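Long-range contacts in 3-deoxy-manno-octulosonate cytidylyltransferase (Escherichia coli, PDB 1GQC), which catalyses the transfer of a cytidylyl group from CTP to 3-deoxy-manno-octulosonate, giving CMP-3-deoxy-manno-octulosonate and diphosphate and probably activating this sugar for lipopolysaccharide synthesis: residues Q112-D117 / I175-R180; V122-H127 / L170-I175. All blocks are in the same frame, centred on the assembly; numbering follows the deposited sequence.

Contact 1 of 2, residues Q112-D117 / I175-R180; sequences QGMRDD and IYAYRR. With CMK (cytidine 5'-monophosphate 3-deoxy-beta-D-gulo-oct-2-ulo-pyranosonic acid), chain D.
M114 and R179 join the last turn of helix 104-116 to the end of strand 169-179, a helix laid on the central sheet of the alpha/beta (GT-A-like) cytidylyltransferase fold. Helix and strand run nearly the same way, 23° apart, with 9.4 Å between their axes. The tightly packed part centres on M114. Its CG rests on the methyl of A177, 3.8 Å from CB; alanine is short enough there to leave room for the long thioether. The unbranched methionine leaves with CG anti to its carbonyl carbon (chi1 -67°), then bends at chi2 and chi3, which carries CE over one face of the R179 guanidinium, 3.5 Å from NH1. The methionine and arginine chains run antiparallel alongside one another, and I91 of the neighbouring strand adjoins both.

Toward the helix end the contact becomes looser and more open. Here R179, whose backbone stands at the N-cap of helix 180-184, sends its bent chain back to the ending turn, where it reaches the carbonyls of M114 and D117. NH1 donates to D117 O at 3.1 Å and also to L120 O, so an arginine suits the place by having several N-H groups. D117 gives OD2 to R213 in a salt bridge and OD1 to A119 N. On the looser side R115 points its CB away from the strand, and its guanidinium bonds S1 O and G42 O. R179 NH2 reaches M114 O at 3.3 Å from one face of the carbonyl plane, and the backbone N of D117 meets that oxygen from the opposite face.

Contact 2 of 2, residues V122-H127 / L170-I175; sequences VATLCH and LKHVGI. With CMK (cytidine 5'-monophosphate 3-deoxy-beta-D-gulo-oct-2-ulo-pyranosonic acid), chain D.
T124 OG1 is held by two bonds: it donates to I175 O at 2.6 Å and accepts from H172 NE2 at 2.8 Å. The hydroxyl points there because OG1 lies anti to the backbone N (chi1 -171°), and it meets the imidazole at its edge, in the ring plane. The other nitrogen, ND1, is 2.8 Å from the sugar hydroxyl O7 of CMK and hydrogen-bonded to it, which makes T124 a second-shell residue that probably helps fix the rotation of the ring. A leucine in place of H172 would probably leave both T124 OG1 and CMK O7 without this partner and the threonine freer to turn. G174, centre of an inverse gamma turn, suits its place because a side chain would collide with the sugar, whose C8 lies 3.5 Å from its CA.

Ahead of the turn the strands pair antiparallel: V173 N bonds L125 O, and H127 and K171 exchange both backbone bonds. The extended K171 lies alongside H127, its CD 3.7 Å from NE2, and a water joins NZ to that nitrogen. L125 CD1 meets I175 CD1 at 3.7 Å, and L110 of helix 104-116 packs against both. Strand 122-129 thus runs between strands 169-179 and 212-216, while strand 141-144 pairs with 169-179, and its V142 touches C126 and L170.

From the N terminus, the chain first builds parallel strands of the sheet, then helix 104-116, whose last turn opens contact 1. A short loop leads into strand 122-129, the first half of contact 2. The chain next forms the antiparallel pair 141-144 and 150-154 before returning as strand 169-179. Its early residues close contact 2 across a 42-residue gap; its later ones close contact 1 across 57, so the smaller loop lies wholly within the larger. I175 belongs to both. Between the two contacts the sheet pairing continues, with A177 O 2.9 Å from A123 N. Contact 2 joins neighbouring strands and contact 1 lays the preceding helix on them.

Contact 1 of 2, residues Q112-D117 / I175-R180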
# COMPACT_ATOMS: atom_id res chain seq x y z
N GLN A 112 20.27 -1.93 -14.15
CA GLN A 112 19.92 -1.18 -15.35
C GLN A 112 18.81 -0.19 -15.03
O GLN A 112 18.81 0.94 -15.51
CB GLN A 112 19.45 -2.13 -16.46
CG GLN A 112 19.42 -1.49 -17.82
CD GLN A 112 20.77 -0.89 -18.13
OE1 GLN A 112 21.76 -1.61 -18.28
NE2 GLN A 112 20.82 0.44 -18.22
N GLY A 113 17.86 -0.64 -14.23
CA GLY A 113 16.77 0.24 -13.85
C GLY A 113 17.28 1.45 -13.08
O GLY A 113 16.80 2.56 -13.29
N MET A 114 18.24 1.24 -12.18
CA MET A 114 18.78 2.35 -11.41
C MET A 114 19.46 3.30 -12.39
O MET A 114 19.18 4.50 -12.39
CB MET A 114 19.81 1.87 -10.37
CG MET A 114 19.23 1.03 -9.25
SD MET A 114 18.07 1.96 -8.26
CE MET A 114 19.18 2.98 -7.28
N ARG A 115 20.33 2.78 -13.25
CA ARG A 115 21.04 3.66 -14.18
C ARG A 115 20.17 4.34 -15.23
O ARG A 115 20.48 5.44 -15.67
CB ARG A 115 22.21 2.91 -14.83
CG ARG A 115 23.44 2.89 -13.93
CD ARG A 115 24.42 1.80 -14.30
NE ARG A 115 25.57 1.76 -13.40
CZ ARG A 115 26.37 0.71 -13.26
NH1 ARG A 115 26.15 -0.39 -13.97
NH2 ARG A 115 27.41 0.75 -12.43
N ASP A 116 19.07 3.70 -15.62
CA ASP A 116 18.17 4.28 -16.62
C ASP A 116 17.38 5.44 -16.05
O ASP A 116 16.84 6.27 -16.78
CB ASP A 116 17.21 3.22 -17.16
CG ASP A 116 17.75 2.50 -18.39
OD1 ASP A 116 18.99 2.40 -18.52
OD2 ASP A 116 16.95 2.01 -19.22
N ASP A 117 17.31 5.49 -14.73
CA ASP A 117 16.58 6.56 -14.05
C ASP A 117 17.35 6.96 -12.80
O ASP A 117 17.12 6.44 -11.71
CB ASP A 117 15.17 6.08 -13.69
CG ASP A 117 14.43 7.09 -12.84
OD1 ASP A 117 15.03 8.11 -12.46
OD2 ASP A 117 13.24 6.84 -12.55
N ILE A 175 15.74 -8.70 -3.16
CA ILE A 175 17.02 -8.14 -3.59
C ILE A 175 16.78 -6.65 -3.70
O ILE A 175 15.75 -6.24 -4.21
CB ILE A 175 17.44 -8.64 -4.97
CG1 ILE A 175 17.58 -10.15 -4.95
CG2 ILE A 175 18.74 -7.97 -5.39
CD1 ILE A 175 18.05 -10.73 -6.27
N TYR A 176 17.73 -5.85 -3.22
CA TYR A 176 17.56 -4.41 -3.31
C TYR A 176 18.77 -3.68 -3.87
O TYR A 176 19.93 -4.09 -3.70
CB TYR A 176 17.25 -3.81 -1.93
CG TYR A 176 16.05 -4.35 -1.19
CD1 TYR A 176 16.21 -5.31 -0.19
CD2 TYR A 176 14.78 -3.81 -1.39
CE1 TYR A 176 15.15 -5.71 0.61
CE2 TYR A 176 13.70 -4.21 -0.61
CZ TYR A 176 13.89 -5.15 0.40
OH TYR A 176 12.85 -5.54 1.22
N ALA A 177 18.49 -2.58 -4.55
CA ALA A 177 19.51 -1.71 -5.09
C ALA A 177 19.14 -0.34 -4.54
O ALA A 177 17.98 0.07 -4.68
CB ALA A 177 19.45 -1.71 -6.58
N TYR A 178 20.09 0.35 -3.90
CA TYR A 178 19.80 1.68 -3.38
C TYR A 178 20.86 2.72 -3.76
O TYR A 178 22.04 2.42 -3.89
CB TYR A 178 19.70 1.70 -1.85
CG TYR A 178 19.44 0.41 -1.11
CD1 TYR A 178 18.32 0.27 -0.27
CD2 TYR A 178 20.36 -0.63 -1.13
CE1 TYR A 178 18.15 -0.85 0.52
CE2 TYR A 178 20.20 -1.77 -0.34
CZ TYR A 178 19.09 -1.87 0.49
OH TYR A 178 18.93 -2.99 1.27
N ARG A 179 20.41 3.96 -3.93
CA ARG A 179 21.32 5.06 -4.20
C ARG A 179 22.06 5.22 -2.85
O ARG A 179 21.52 4.85 -1.80
CB ARG A 179 20.54 6.34 -4.45
CG ARG A 179 20.92 7.08 -5.68
CD ARG A 179 20.09 6.60 -6.82
NE ARG A 179 20.87 6.47 -8.04
CZ ARG A 179 20.37 6.10 -9.21
NH1 ARG A 179 19.07 5.83 -9.32
NH2 ARG A 179 21.18 5.98 -10.26
N ARG A 180 23.26 5.79 -2.88
CA ARG A 180 24.03 6.00 -1.65
C ARG A 180 23.28 6.85 -0.63
O ARG A 180 23.28 6.53 0.55
CB ARG A 180 25.38 6.67 -1.96
CG ARG A 180 26.25 6.94 -0.74
CD ARG A 180 27.61 7.49 -1.19
NE ARG A 180 28.44 7.94 -0.07
CZ ARG A 180 29.31 7.18 0.59
NH1 ARG A 180 29.48 5.91 0.23
NH2 ARG A 180 30.02 7.69 1.60
N1C CMK D . 19.91 -10.05 8.34
C2C CMK D . 20.90 -9.32 8.94
N3C CMK D . 20.68 -8.78 10.28
C4C CMK D . 19.58 -8.95 10.94
C5C CMK D . 18.51 -9.75 10.26
C6C CMK D . 18.72 -10.25 9.02
O2C CMK D . 21.97 -9.09 8.42
N4C CMK D . 19.38 -8.46 12.13
C1' CMK D . 20.11 -10.59 6.99
C2' CMK D . 19.80 -12.10 6.83
O2' CMK D . 20.90 -12.89 7.32
C3' CMK D . 19.53 -12.25 5.33
C4' CMK D . 19.04 -10.84 4.92
O4' CMK D . 19.27 -9.97 6.03
O3' CMK D . 20.74 -12.54 4.59
C5' CMK D . 17.54 -10.74 4.57
O5' CMK D . 16.70 -11.34 5.54
PA CMK D . 15.48 -12.36 5.43
O1A CMK D . 15.89 -13.73 4.97
O2A CMK D . 14.85 -12.48 6.78
O6 CMK D . 12.96 -10.45 3.14
C2 CMK D . 13.33 -10.86 4.49
O2 CMK D . 14.41 -11.80 4.41
C3 CMK D . 13.73 -9.61 5.35
C4 CMK D . 12.56 -8.59 5.34
O4 CMK D . 12.94 -7.46 6.14
C5 CMK D . 12.26 -8.17 3.85
C6 CMK D . 11.87 -9.48 3.06
C7 CMK D . 11.56 -9.17 1.57
C1 CMK D . 12.22 -11.74 5.12
O1X CMK D . 11.91 -12.85 4.46
O1Y CMK D . 11.64 -11.47 6.16
O5 CMK D . 13.43 -7.58 3.23
C8 CMK D . 11.68 -10.45 0.68
O8 CMK D . 10.96 -11.52 1.29
O7 CMK D . 10.22 -8.65 1.49

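Contact 2 of 2, residues V122-H127 / L170-I175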
# COMPACT_ATOMS: atom_id res chain seq x y z
N VAL A 122 15.32 3.53 -4.78
CA VAL A 122 15.49 2.12 -4.52
C VAL A 122 14.78 1.31 -5.58
O VAL A 122 13.71 1.70 -6.08
CB VAL A 122 14.90 1.75 -3.14
CG1 VAL A 122 14.91 0.25 -2.93
CG2 VAL A 122 15.70 2.45 -2.04
N ALA A 123 15.40 0.18 -5.93
CA ALA A 123 14.83 -0.73 -6.91
C ALA A 123 14.85 -2.14 -6.31
O ALA A 123 15.73 -2.46 -5.51
CB ALA A 123 15.64 -0.69 -8.18
N THR A 124 13.90 -2.98 -6.70
CA THR A 124 13.85 -4.35 -6.22
C THR A 124 13.21 -5.22 -7.30
O THR A 124 12.79 -4.71 -8.34
CB THR A 124 13.05 -4.48 -4.91
OG1 THR A 124 13.23 -5.80 -4.39
CG2 THR A 124 11.54 -4.23 -5.14
N LEU A 125 13.13 -6.53 -7.05
CA LEU A 125 12.58 -7.51 -7.99
C LEU A 125 11.27 -8.20 -7.54
O LEU A 125 10.99 -8.31 -6.35
CB LEU A 125 13.63 -8.57 -8.25
CG LEU A 125 14.97 -8.19 -8.89
CD1 LEU A 125 15.84 -9.42 -8.98
CD2 LEU A 125 14.75 -7.62 -10.27
N CYS A 126 10.50 -8.69 -8.51
CA CYS A 126 9.26 -9.41 -8.22
C CYS A 126 8.90 -10.36 -9.36
O CYS A 126 9.34 -10.15 -10.47
CB CYS A 126 8.11 -8.42 -8.04
SG CYS A 126 7.68 -7.60 -9.57
N HIS A 127 8.10 -11.39 -9.09
CA HIS A 127 7.69 -12.31 -10.16
C HIS A 127 6.31 -12.90 -9.89
O HIS A 127 5.92 -13.08 -8.74
CB HIS A 127 8.74 -13.41 -10.36
CG HIS A 127 8.69 -14.50 -9.35
ND1 HIS A 127 7.64 -15.39 -9.27
CD2 HIS A 127 9.56 -14.87 -8.38
CE1 HIS A 127 7.87 -16.26 -8.31
NE2 HIS A 127 9.03 -15.96 -7.75
N LEU A 170 1.92 -11.00 -7.15
CA LEU A 170 3.33 -10.76 -7.41
C LEU A 170 4.11 -11.05 -6.13
O LEU A 170 3.83 -10.47 -5.07
CB LEU A 170 3.59 -9.31 -7.83
CG LEU A 170 3.10 -8.90 -9.22
CD1 LEU A 170 3.43 -7.43 -9.48
CD2 LEU A 170 3.74 -9.81 -10.27
N LYS A 171 5.07 -11.96 -6.22
CA LYS A 171 5.88 -12.27 -5.05
C LYS A 171 7.10 -11.33 -5.02
O LYS A 171 7.68 -11.04 -6.07
CB LYS A 171 6.36 -13.72 -5.08
CG LYS A 171 7.67 -13.91 -4.31
CD LYS A 171 8.11 -15.36 -4.24
CE LYS A 171 9.44 -15.47 -3.47
NZ LYS A 171 9.90 -16.87 -3.24
N HIS A 172 7.47 -10.87 -3.84
CA HIS A 172 8.61 -9.97 -3.74
C HIS A 172 9.91 -10.75 -3.60
O HIS A 172 10.07 -11.57 -2.69
CB HIS A 172 8.51 -9.04 -2.53
CG HIS A 172 9.70 -8.15 -2.35
ND1 HIS A 172 10.15 -7.74 -1.11
CD2 HIS A 172 10.53 -7.57 -3.26
CE1 HIS A 172 11.20 -6.95 -1.26
NE2 HIS A 172 11.46 -6.83 -2.55
N VAL A 173 10.84 -10.49 -4.50
CA VAL A 173 12.14 -11.12 -4.43
C VAL A 173 13.01 -10.15 -3.64
O VAL A 173 13.26 -9.03 -4.08
CB VAL A 173 12.72 -11.34 -5.83
CG1 VAL A 173 14.14 -11.86 -5.73
CG2 VAL A 173 11.84 -12.33 -6.59
N GLY A 174 13.45 -10.60 -2.46
CA GLY A 174 14.24 -9.76 -1.57
C GLY A 174 15.60 -9.23 -1.95
O GLY A 174 16.54 -9.29 -1.16
N ILE A 175 15.74 -8.70 -3.16
CA ILE A 175 17.02 -8.14 -3.59
C ILE A 175 16.78 -6.65 -3.70
O ILE A 175 15.75 -6.24 -4.21
CB ILE A 175 17.44 -8.64 -4.97
CG1 ILE A 175 17.58 -10.15 -4.95
CG2 ILE A 175 18.74 -7.97 -5.39
CD1 ILE A 175 18.05 -10.73 -6.27
N1C CMK D . 19.91 -10.05 8.34
C2C CMK D . 20.90 -9.32 8.94
N3C CMK D . 20.68 -8.78 10.28
C4C CMK D . 19.58 -8.95 10.94
C5C CMK D . 18.51 -9.75 10.26
C6C CMK D . 18.72 -10.25 9.02
O2C CMK D . 21.97 -9.09 8.42
N4C CMK D . 19.38 -8.46 12.13
C1' CMK D . 20.11 -10.59 6.99
C2' CMK D . 19.80 -12.10 6.83
O2' CMK D . 20.90 -12.89 7.32
C3' CMK D . 19.53 -12.25 5.33
C4' CMK D . 19.04 -10.84 4.92
O4' CMK D . 19.27 -9.97 6.03
O3' CMK D . 20.74 -12.54 4.59
C5' CMK D . 17.54 -10.74 4.57
O5' CMK D . 16.70 -11.34 5.54
PA CMK D . 15.48 -12.36 5.43
O1A CMK D . 15.89 -13.73 4.97
O2A CMK D . 14.85 -12.48 6.78
O6 CMK D . 12.96 -10.45 3.14
C2 CMK D . 13.33 -10.86 4.49
O2 CMK D . 14.41 -11.80 4.41
C3 CMK D . 13.73 -9.61 5.35
C4 CMK D . 12.56 -8.59 5.34
O4 CMK D . 12.94 -7.46 6.14
C5 CMK D . 12.26 -8.17 3.85
C6 CMK D . 11.87 -9.48 3.06
C7 CMK D . 11.56 -9.17 1.57
C1 CMK D . 12.22 -11.74 5.12
O1X CMK D . 11.91 -12.85 4.46
O1Y CMK D . 11.64 -11.47 6.16
O5 CMK D . 13.43 -7.58 3.23
C8 CMK D . 11.68 -10.45 0.68
O8 CMK D . 10.96 -11.52 1.29
O7 CMK D . 10.22 -8.65 1.49
O HOH W 1 10.19 -17.78 -6.01